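Local coordinates for protein sucrose 6(F)-phosphate phosphorylase (Thermoanaerobacterium thermosaccharolyticum DSM 571, PDB 6S9V) that is a carbohydrate-active phosphorylase of the alpha-amylase family, built on a TIM barrel with an antiparallel beta domain at its C-terminal end, at residues N100-R105 with I180-N185; I360-Y365 with G399-E404; Y392-L397 with H418-K423. All blocks are in the same frame, centred on the assembly; numbering follows the deposited sequence.

Contact 1: residues N100-R105 with I180-N185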
loop_
_atom_site.group_PDB
_atom_site.type_symbol
_atom_site.label_atom_id
_atom_site.label_comp_id
_atom_site.label_asym_id
_atom_site.label_seq_id
_atom_site.Cartn_x
_atom_site.Cartn_y
_atom_site.Cartn_z
ATOM N N ASN A 100 -3.742 -10.768 -9.100
ATOM C CA ASN A 100 -3.094 -12.064 -8.949
ATOM C C ASN A 100 -4.053 -13.190 -8.593
ATOM O O ASN A 100 -3.765 -14.347 -8.914
ATOM C CB ASN A 100 -1.990 -11.997 -7.878
ATOM C CG ASN A 100 -1.195 -13.294 -7.770
ATOM O OD1 ASN A 100 -0.463 -13.668 -8.688
ATOM N ND2 ASN A 100 -1.323 -13.978 -6.634
ATOM N N HIS A 101 -5.180 -12.900 -7.940
ATOM C CA HIS A 101 -6.000 -13.984 -7.405
ATOM C C HIS A 101 -7.432 -13.528 -7.167
ATOM O O HIS A 101 -7.722 -12.332 -7.065
ATOM C CB HIS A 101 -5.401 -14.540 -6.106
ATOM C CG HIS A 101 -5.044 -13.483 -5.105
ATOM N ND1 HIS A 101 -3.745 -13.077 -4.883
ATOM C CD2 HIS A 101 -5.817 -12.749 -4.268
ATOM C CE1 HIS A 101 -3.734 -12.136 -3.954
ATOM N NE2 HIS A 101 -4.979 -11.920 -3.564
ATOM N N VAL A 102 -8.321 -14.522 -7.073
ATOM C CA VAL A 102 -9.749 -14.327 -6.836
ATOM C C VAL A 102 -10.204 -15.366 -5.815
ATOM O O VAL A 102 -9.578 -16.412 -5.636
ATOM C CB VAL A 102 -10.552 -14.444 -8.158
ATOM C CG1 VAL A 102 -10.546 -15.887 -8.661
ATOM C CG2 VAL A 102 -11.969 -13.919 -7.996
ATOM N N SER A 103 -11.308 -15.066 -5.131
ATOM C CA SER A 103 -11.832 -15.998 -4.135
ATOM C C SER A 103 -12.181 -17.344 -4.763
ATOM O O SER A 103 -12.732 -17.411 -5.867
ATOM C CB SER A 103 -13.078 -15.416 -3.477
ATOM O OG SER A 103 -13.650 -16.353 -2.577
ATOM N N ARG A 104 -11.894 -18.428 -4.038
ATOM C CA ARG A 104 -12.395 -19.730 -4.446
ATOM C C ARG A 104 -13.917 -19.771 -4.420
ATOM O O ARG A 104 -14.517 -20.681 -5.002
ATOM C CB ARG A 104 -11.849 -20.833 -3.537
ATOM C CG ARG A 104 -12.314 -20.694 -2.088
ATOM C CD ARG A 104 -11.969 -21.923 -1.263
ATOM N NE ARG A 104 -12.706 -23.102 -1.698
ATOM C CZ ARG A 104 -12.660 -24.285 -1.092
ATOM N NH1 ARG A 104 -11.914 -24.462 -0.008
ATOM N NH2 ARG A 104 -13.365 -25.295 -1.572
ATOM N N ARG A 105 -14.555 -18.828 -3.728
ATOM C CA ARG A 105 -16.007 -18.811 -3.661
ATOM C C ARG A 105 -16.629 -17.973 -4.770
ATOM O O ARG A 105 -17.852 -17.807 -4.788
ATOM C CB ARG A 105 -16.483 -18.299 -2.296
ATOM C CG ARG A 105 -15.756 -18.886 -1.102
ATOM C CD ARG A 105 -15.961 -20.395 -0.919
ATOM N NE ARG A 105 -15.072 -20.893 0.135
ATOM C CZ ARG A 105 -15.040 -22.146 0.590
ATOM N NH1 ARG A 105 -15.847 -23.072 0.092
ATOM N NH2 ARG A 105 -14.188 -22.472 1.557
ATOM N N ILE A 180 -7.352 -18.103 -5.132
ATOM C CA ILE A 180 -6.952 -18.875 -6.303
ATOM C C ILE A 180 -6.282 -17.939 -7.300
ATOM O O ILE A 180 -6.866 -16.922 -7.694
ATOM C CB ILE A 180 -8.158 -19.570 -6.958
ATOM C CG1 ILE A 180 -8.989 -20.344 -5.928
ATOM C CG2 ILE A 180 -7.670 -20.490 -8.080
ATOM C CD1 ILE A 180 -8.194 -21.320 -5.089
ATOM N N ASP A 181 -5.076 -18.290 -7.734
ATOM C CA ASP A 181 -4.353 -17.432 -8.663
ATOM C C ASP A 181 -5.044 -17.412 -10.022
ATOM O O ASP A 181 -5.538 -18.434 -10.505
ATOM C CB ASP A 181 -2.903 -17.896 -8.830
ATOM C CG ASP A 181 -2.009 -17.467 -7.682
ATOM O OD1 ASP A 181 -2.463 -17.514 -6.524
ATOM O OD2 ASP A 181 -0.832 -17.116 -7.937
ATOM N N LEU A 182 -5.087 -16.224 -10.624
ATOM C CA LEU A 182 -5.600 -16.034 -11.972
ATOM C C LEU A 182 -4.485 -16.220 -12.991
ATOM O O LEU A 182 -3.334 -15.852 -12.744
ATOM C CB LEU A 182 -6.201 -14.638 -12.127
ATOM C CG LEU A 182 -7.420 -14.312 -11.260
ATOM C CD1 LEU A 182 -7.714 -12.819 -11.290
ATOM C CD2 LEU A 182 -8.614 -15.107 -11.742
ATOM N N ASP A 183 -4.831 -16.796 -14.139
ATOM C CA ASP A 183 -3.891 -16.931 -15.250
ATOM C C ASP A 183 -4.024 -15.682 -16.117
ATOM O O ASP A 183 -4.966 -15.562 -16.905
ATOM C CB ASP A 183 -4.173 -18.196 -16.046
ATOM C CG ASP A 183 -3.193 -18.401 -17.187
ATOM O OD1 ASP A 183 -2.331 -17.528 -17.406
ATOM O OD2 ASP A 183 -3.292 -19.437 -17.866
ATOM N N VAL A 184 -3.090 -14.738 -15.966
ATOM C CA VAL A 184 -3.191 -13.486 -16.709
ATOM C C VAL A 184 -2.882 -13.652 -18.192
ATOM O O VAL A 184 -3.081 -12.707 -18.963
ATOM C CB VAL A 184 -2.281 -12.395 -16.102
ATOM C CG1 VAL A 184 -2.665 -12.136 -14.656
ATOM C CG2 VAL A 184 -0.809 -12.764 -16.219
ATOM N N ASN A 185 -2.388 -14.818 -18.611
ATOM C CA ASN A 185 -2.273 -15.133 -20.032
ATOM C C ASN A 185 -3.601 -15.545 -20.657
ATOM O O ASN A 185 -3.695 -15.615 -21.886
ATOM C CB ASN A 185 -1.252 -16.247 -20.251
ATOM C CG ASN A 185 0.145 -15.836 -19.855
ATOM O OD1 ASN A 185 0.525 -14.675 -19.998
ATOM N ND2 ASN A 185 0.916 -16.786 -19.342
HETATM O O HOH W 1 -1.527 -14.743 -11.201
#
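A small two-stranded antiparallel sheet is made here by V102 pairing with I180 and H101 with D181. The V102/I180 pair is the hydrogen-bonded one: V102 N reaches I180 O at 2.9 Å and I180 N returns to V102 O at 2.8 Å. Two residues further along, past the H101/D181 pair, L182 N donates to N100 O at 2.9 Å. H101 and D181 form the non-hydrogen-bonded pair, and their side chains leave the sheet on the same face, V102 and I180 on the other.

In the fold this is the point where the chain leaves the third barrel strand, 92-97, for a long excursion that returns here before the fourth, an insertion consistent with domain B of the alpha-amylase family. N100 and H101 end the DxxxNH signature of the family's first conserved region. H101 NE2 makes a weak hydrogen bond to a bound BTB molecule, probably from the crystallisation liquor, and another to F66 O. The N100 amide, anti to the backbone N (chi1 -175°), gives ND2 to H101 ND1 at 3.1 Å, within the imidazole plane, which helps to set the rotation of the ring. The same ND2 bonds only weakly to D181 OD2, at 3.4 Å, with amide and carboxylate planes 78° apart; the stronger partners of that carboxylate oxygen are T170 OG1 and K218 NZ. A water bridges N100 OD1 to L182 O, 2.6 Å from the latter. On the apolar side, V102 CG1 meets L182 CD2 at 3.7 Å, the two side chains crossing at about a right angle, and R104 CB lies 3.8 Å from I180 CG1.

Contact 2: residues I360-Y365 with G399-E404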
loop_
_atom_site.group_PDB
_atom_site.type_symbol
_atom_site.label_atom_id
_atom_site.label_comp_id
_atom_site.label_asym_id
_atom_site.label_seq_id
_atom_site.Cartn_x
_atom_site.Cartn_y
_atom_site.Cartn_z
ATOM N N ILE A 360 7.883 -4.944 9.626
ATOM C CA ILE A 360 7.680 -4.669 11.044
ATOM C C ILE A 360 6.209 -4.316 11.229
ATOM O O ILE A 360 5.751 -3.263 10.768
ATOM C CB ILE A 360 8.578 -3.521 11.526
ATOM C CG1 ILE A 360 10.050 -3.826 11.257
ATOM C CG2 ILE A 360 8.347 -3.255 13.010
ATOM C CD1 ILE A 360 10.952 -2.595 11.397
ATOM N N ASN A 361 5.473 -5.171 11.925
ATOM C CA ASN A 361 4.056 -4.950 12.204
ATOM C C ASN A 361 3.937 -4.178 13.515
ATOM O O ASN A 361 4.171 -4.736 14.594
ATOM C CB ASN A 361 3.311 -6.282 12.288
ATOM C CG ASN A 361 3.434 -7.098 11.018
ATOM O OD1 ASN A 361 3.410 -6.554 9.919
ATOM N ND2 ASN A 361 3.581 -8.408 11.168
ATOM N N CYS A 362 3.537 -2.909 13.420
ATOM C CA CYS A 362 3.606 -1.944 14.514
ATOM C C CYS A 362 2.912 -0.678 14.042
ATOM O O CYS A 362 3.078 -0.302 12.881
ATOM C CB CYS A 362 5.074 -1.639 14.871
ATOM S SG CYS A 362 5.387 -0.744 16.426
ATOM N N THR A 363 2.127 -0.027 14.907
ATOM C CA THR A 363 1.641 1.299 14.515
ATOM C C THR A 363 2.832 2.252 14.462
ATOM O O THR A 363 3.814 2.087 15.188
ATOM C CB THR A 363 0.559 1.844 15.457
ATOM O OG1 THR A 363 1.141 2.290 16.690
ATOM C CG2 THR A 363 -0.504 0.787 15.727
ATOM N N TYR A 364 2.772 3.232 13.558
ATOM C CA TYR A 364 3.935 4.096 13.390
ATOM C C TYR A 364 4.163 4.951 14.630
ATOM O O TYR A 364 5.310 5.177 15.035
ATOM C CB TYR A 364 3.781 4.953 12.138
ATOM C CG TYR A 364 5.107 5.281 11.498
ATOM C CD1 TYR A 364 5.670 4.439 10.544
ATOM C CD2 TYR A 364 5.807 6.420 11.864
ATOM C CE1 TYR A 364 6.889 4.734 9.963
ATOM C CE2 TYR A 364 7.019 6.724 11.296
ATOM C CZ TYR A 364 7.562 5.880 10.344
ATOM O OH TYR A 364 8.781 6.198 9.779
ATOM N N TYR A 365 3.081 5.405 15.264
ATOM C CA TYR A 365 3.187 6.160 16.505
ATOM C C TYR A 365 3.831 5.324 17.605
ATOM O O TYR A 365 4.721 5.808 18.316
ATOM C CB TYR A 365 1.789 6.639 16.894
ATOM C CG TYR A 365 1.689 7.495 18.131
ATOM C CD1 TYR A 365 2.268 8.759 18.188
ATOM C CD2 TYR A 365 0.963 7.059 19.227
ATOM C CE1 TYR A 365 2.137 9.555 19.324
ATOM C CE2 TYR A 365 0.830 7.839 20.357
ATOM C CZ TYR A 365 1.422 9.078 20.408
ATOM O OH TYR A 365 1.277 9.842 21.544
ATOM N N GLY A 399 -2.879 6.128 16.684
ATOM C CA GLY A 399 -3.242 4.884 17.336
ATOM C C GLY A 399 -2.019 4.112 17.799
ATOM O O GLY A 399 -0.969 4.125 17.157
ATOM N N VAL A 400 -2.164 3.438 18.937
ATOM C CA VAL A 400 -1.111 2.592 19.479
ATOM C C VAL A 400 -1.417 1.138 19.148
ATOM O O VAL A 400 -2.546 0.767 18.806
ATOM C CB VAL A 400 -0.942 2.770 21.009
ATOM C CG1 VAL A 400 -0.612 4.209 21.359
ATOM C CG2 VAL A 400 -2.189 2.311 21.739
ATOM N N ASN A 401 -0.394 0.294 19.297
ATOM C CA ASN A 401 -0.499 -1.131 19.003
ATOM C C ASN A 401 -1.716 -1.760 19.660
ATOM O O ASN A 401 -1.937 -1.614 20.868
ATOM C CB ASN A 401 0.765 -1.851 19.485
ATOM C CG ASN A 401 1.974 -1.516 18.657
ATOM O OD1 ASN A 401 1.871 -1.271 17.454
ATOM N ND2 ASN A 401 3.143 -1.503 19.297
ATOM N N ASP A 402 -2.478 -2.508 18.856
ATOM C CA ASP A 402 -3.704 -3.180 19.295
ATOM C C ASP A 402 -3.344 -4.605 19.706
ATOM O O ASP A 402 -3.463 -5.566 18.942
ATOM C CB ASP A 402 -4.748 -3.139 18.183
ATOM C CG ASP A 402 -6.117 -3.641 18.623
ATOM O OD1 ASP A 402 -6.237 -4.223 19.719
ATOM O OD2 ASP A 402 -7.082 -3.437 17.851
ATOM N N PHE A 403 -2.889 -4.734 20.958
ATOM C CA PHE A 403 -2.504 -6.044 21.472
ATOM C C PHE A 403 -3.708 -6.962 21.649
ATOM O O PHE A 403 -3.576 -8.182 21.495
ATOM C CB PHE A 403 -1.758 -5.898 22.804
ATOM C CG PHE A 403 -0.439 -5.202 22.680
ATOM C CD1 PHE A 403 0.547 -5.708 21.850
ATOM C CD2 PHE A 403 -0.180 -4.047 23.394
ATOM C CE1 PHE A 403 1.765 -5.070 21.729
ATOM C CE2 PHE A 403 1.039 -3.406 23.279
ATOM C CZ PHE A 403 2.013 -3.920 22.446
ATOM N N GLU A 404 -4.881 -6.410 21.973
ATOM C CA GLU A 404 -6.060 -7.254 22.127
ATOM C C GLU A 404 -6.361 -8.001 20.837
ATOM O O GLU A 404 -6.613 -9.212 20.850
ATOM C CB GLU A 404 -7.276 -6.418 22.533
ATOM C CG GLU A 404 -8.547 -7.261 22.642
ATOM C CD GLU A 404 -9.782 -6.458 22.989
ATOM O OE1 GLU A 404 -9.835 -5.255 22.655
ATOM O OE2 GLU A 404 -10.712 -7.049 23.579
HETATM O O HOH W 2 0.019 5.220 14.649
#
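T363, the N-cap of helix 364-367, bonds through its backbone N and hydroxyl to the loop 399-402. The turn from strand 357-361 into that helix thus meets the link from helix 393-396, after the last barrel strand, to a second capped helix, 403-409. The tight part lies around T363. Its N donates to N401 OD1 at 2.8 Å, almost straight and nearly along the C=O axis of the amide. Its OG1 donates to G399 O, also at 2.8 Å, while accepting from S366 N as the helix cap. With chi1 at 75° the hydroxyl sits between the backbone N and the carbonyl carbon, where it can serve both partners, and the methyl CG2 packs on V400 C at 3.6 Å. C362 SG lies beside the N401 amide, 3.7 Å from OD1.

The other end is looser. V400 is exposed, and its CG1 merely touches the rim of the Y365 ring, 3.9 Å from CD2 and in the ring plane; the far end of that ring is held by D372 through OH. A water beside the G399 carbonyl accepts from Y365 N and donates to G399 O at 2.9 Å, the second donor on that oxygen after T363 OG1.

Contact 3: residues Y392-L397 with H418-K423. With SO4 (sulfate ion), chain H.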
loop_
_atom_site.group_PDB
_atom_site.type_symbol
_atom_site.label_atom_id
_atom_site.label_comp_id
_atom_site.label_asym_id
_atom_site.label_seq_id
_atom_site.Cartn_x
_atom_site.Cartn_y
_atom_site.Cartn_z
ATOM N N TYR A 392 -2.300 6.716 6.785
ATOM C CA TYR A 392 -3.127 5.588 7.206
ATOM C C TYR A 392 -3.989 5.986 8.400
ATOM O O TYR A 392 -3.564 6.761 9.260
ATOM C CB TYR A 392 -2.207 4.415 7.532
ATOM C CG TYR A 392 -2.854 3.101 7.884
ATOM C CD1 TYR A 392 -3.616 2.402 6.964
ATOM C CD2 TYR A 392 -2.657 2.538 9.137
ATOM C CE1 TYR A 392 -4.175 1.180 7.283
ATOM C CE2 TYR A 392 -3.212 1.318 9.466
ATOM C CZ TYR A 392 -3.963 0.646 8.538
ATOM O OH TYR A 392 -4.514 -0.561 8.866
ATOM N N TYR A 393 -5.215 5.442 8.453
ATOM C CA TYR A 393 -6.202 5.932 9.415
ATOM C C TYR A 393 -5.737 5.743 10.855
ATOM O O TYR A 393 -6.029 6.578 11.719
ATOM C CB TYR A 393 -7.555 5.247 9.195
ATOM C CG TYR A 393 -7.621 3.799 9.642
ATOM C CD1 TYR A 393 -7.083 2.794 8.854
ATOM C CD2 TYR A 393 -8.219 3.440 10.849
ATOM C CE1 TYR A 393 -7.137 1.472 9.244
ATOM C CE2 TYR A 393 -8.268 2.118 11.252
ATOM C CZ TYR A 393 -7.727 1.140 10.442
ATOM O OH TYR A 393 -7.770 -0.181 10.813
ATOM N N VAL A 394 -5.017 4.658 11.145
ATOM C CA VAL A 394 -4.534 4.466 12.512
ATOM C C VAL A 394 -3.556 5.574 12.882
ATOM O O VAL A 394 -3.625 6.144 13.979
ATOM C CB VAL A 394 -3.898 3.072 12.676
ATOM C CG1 VAL A 394 -3.259 2.927 14.083
ATOM C CG2 VAL A 394 -4.936 1.990 12.444
ATOM N N GLY A 395 -2.632 5.899 11.972
ATOM C CA GLY A 395 -1.690 6.976 12.224
ATOM C C GLY A 395 -2.354 8.337 12.278
ATOM O O GLY A 395 -1.914 9.214 13.029
ATOM N N LEU A 396 -3.425 8.523 11.512
ATOM C CA LEU A 396 -4.191 9.760 11.585
ATOM C C LEU A 396 -4.663 10.034 13.005
ATOM O O LEU A 396 -4.673 11.186 13.451
ATOM C CB LEU A 396 -5.393 9.675 10.641
ATOM C CG LEU A 396 -6.350 10.862 10.680
ATOM C CD1 LEU A 396 -5.659 12.124 10.157
ATOM C CD2 LEU A 396 -7.626 10.557 9.893
ATOM N N LEU A 397 -5.068 8.991 13.718
ATOM C CA LEU A 397 -5.598 9.112 15.068
ATOM C C LEU A 397 -4.550 8.796 16.124
ATOM O O LEU A 397 -4.901 8.604 17.291
ATOM C CB LEU A 397 -6.812 8.196 15.220
ATOM C CG LEU A 397 -7.921 8.483 14.195
ATOM C CD1 LEU A 397 -9.101 7.555 14.377
ATOM C CD2 LEU A 397 -8.371 9.933 14.310
ATOM N N HIS A 418 -6.793 -1.783 13.985
ATOM C CA HIS A 418 -7.893 -1.525 14.907
ATOM C C HIS A 418 -9.102 -0.949 14.178
ATOM O O HIS A 418 -8.963 -0.136 13.264
ATOM C CB HIS A 418 -7.420 -0.545 15.990
ATOM C CG HIS A 418 -8.475 -0.175 16.986
ATOM N ND1 HIS A 418 -8.990 -1.078 17.894
ATOM C CD2 HIS A 418 -9.109 0.998 17.221
ATOM C CE1 HIS A 418 -9.897 -0.474 18.643
ATOM N NE2 HIS A 418 -9.979 0.789 18.262
ATOM N N ASN A 419 -10.293 -1.380 14.581
ATOM C CA ASN A 419 -11.542 -0.804 14.089
ATOM C C ASN A 419 -12.054 0.225 15.094
ATOM O O ASN A 419 -12.300 -0.111 16.255
ATOM C CB ASN A 419 -12.591 -1.893 13.854
ATOM C CG ASN A 419 -12.309 -2.718 12.601
ATOM O OD1 ASN A 419 -11.676 -2.245 11.655
ATOM N ND2 ASN A 419 -12.771 -3.962 12.601
ATOM N N TYR A 420 -12.214 1.471 14.643
ATOM C CA TYR A 420 -12.686 2.564 15.485
ATOM C C TYR A 420 -14.196 2.724 15.377
ATOM O O TYR A 420 -14.732 2.825 14.274
ATOM C CB TYR A 420 -12.038 3.890 15.082
ATOM C CG TYR A 420 -10.572 4.011 15.395
ATOM C CD1 TYR A 420 -9.611 3.549 14.502
ATOM C CD2 TYR A 420 -10.142 4.589 16.587
ATOM C CE1 TYR A 420 -8.267 3.661 14.782
ATOM C CE2 TYR A 420 -8.794 4.704 16.875
ATOM C CZ TYR A 420 -7.861 4.234 15.972
ATOM O OH TYR A 420 -6.520 4.347 16.256
ATOM N N GLY A 421 -14.866 2.807 16.518
ATOM C CA GLY A 421 -16.238 3.264 16.532
ATOM C C GLY A 421 -16.326 4.784 16.457
ATOM O O GLY A 421 -15.350 5.501 16.660
ATOM N N LEU A 422 -17.536 5.278 16.180
ATOM C CA LEU A 422 -17.728 6.721 16.065
ATOM C C LEU A 422 -17.334 7.446 17.348
ATOM O O LEU A 422 -16.689 8.498 17.304
ATOM C CB LEU A 422 -19.181 7.040 15.715
ATOM C CG LEU A 422 -19.666 6.710 14.306
ATOM C CD1 LEU A 422 -21.139 7.084 14.182
ATOM C CD2 LEU A 422 -18.826 7.448 13.274
ATOM N N LYS A 423 -17.722 6.908 18.503
ATOM C CA LYS A 423 -17.403 7.579 19.759
ATOM C C LYS A 423 -15.899 7.619 19.985
ATOM O O LYS A 423 -15.369 8.615 20.492
ATOM C CB LYS A 423 -18.117 6.899 20.927
ATOM C CG LYS A 423 -19.627 6.827 20.734
ATOM C CD LYS A 423 -20.311 8.178 20.880
ATOM C CE LYS A 423 -20.328 8.711 22.299
ATOM N NZ LYS A 423 -20.870 10.097 22.292
HETATM S S SO4 H . -10.617 -4.558 17.035
HETATM O O1 SO4 H . -10.553 -5.917 16.504
HETATM O O2 SO4 H . -9.613 -4.391 18.081
HETATM O O3 SO4 H . -11.945 -4.321 17.592
HETATM O O4 SO4 H . -10.369 -3.599 15.965
HETATM O O HOH W 3 -6.200 6.241 18.372
#
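The Y420 ring is clasped on both faces. L397 CD1 stands over its centre, 3.7 Å from the centroid and only 5° off the ring normal, a CH-pi contact made as the two side chains slide past each other in opposite directions. On the opposite face the H418 imidazole stands edge-on, CD2 over the ring centre and 3.5 Å above the plane, a T-shaped (edge-to-face) arrangement. CD1 of Y420 lies 3.8 Å from CE2 of Y393, so the two tyrosines meet rim to rim with their planes nearly perpendicular, and do not stack. V394 CG2 covers part of one face of Y393.

With chi1 at 73°, Y393 carries its hydroxyl across to the other segment, where OH donates to H418 O at 2.7 Å from 39° above the carbonyl plane. A water 2.9 Å from each oxygen joins the Y420 hydroxyl to L397 O. On the outer side a sulfate ion, probably from the crystallisation liquor, takes a bond from N419 N to its O4, 2.6 Å, and a weak one from H418 ND1 to its O2, 3.4 Å; the imidazole is held better by E424 at NE2 and D402 at ND1. Y420 and H418, from a later loop, thus pack against Y393, which sits where the eighth strand, 388-392, closes on the first, 22-25, in a TIM barrel.

All three contacts are largely buried, contact 1 without an exposed touching residue, contacts 2 and 3 each reaching the surface at one, V400 and N419. Contact 1 holds the root of the excursion after the third barrel strand and lies 31 Å, centre to centre, from both others. Contacts 2 and 3, 12 Å apart, meet in the chain after the eighth strand, to which contact 2 gives only its segment 399-404: V394 O probably accepts from G399 N, and D402 OD2 from H418 ND1. Their chemistry differs too. Contact 1 rests on strand-to-strand backbone bonds, contact 2 on side-chain bonds to backbone, and contact 3 mainly on aromatic packing.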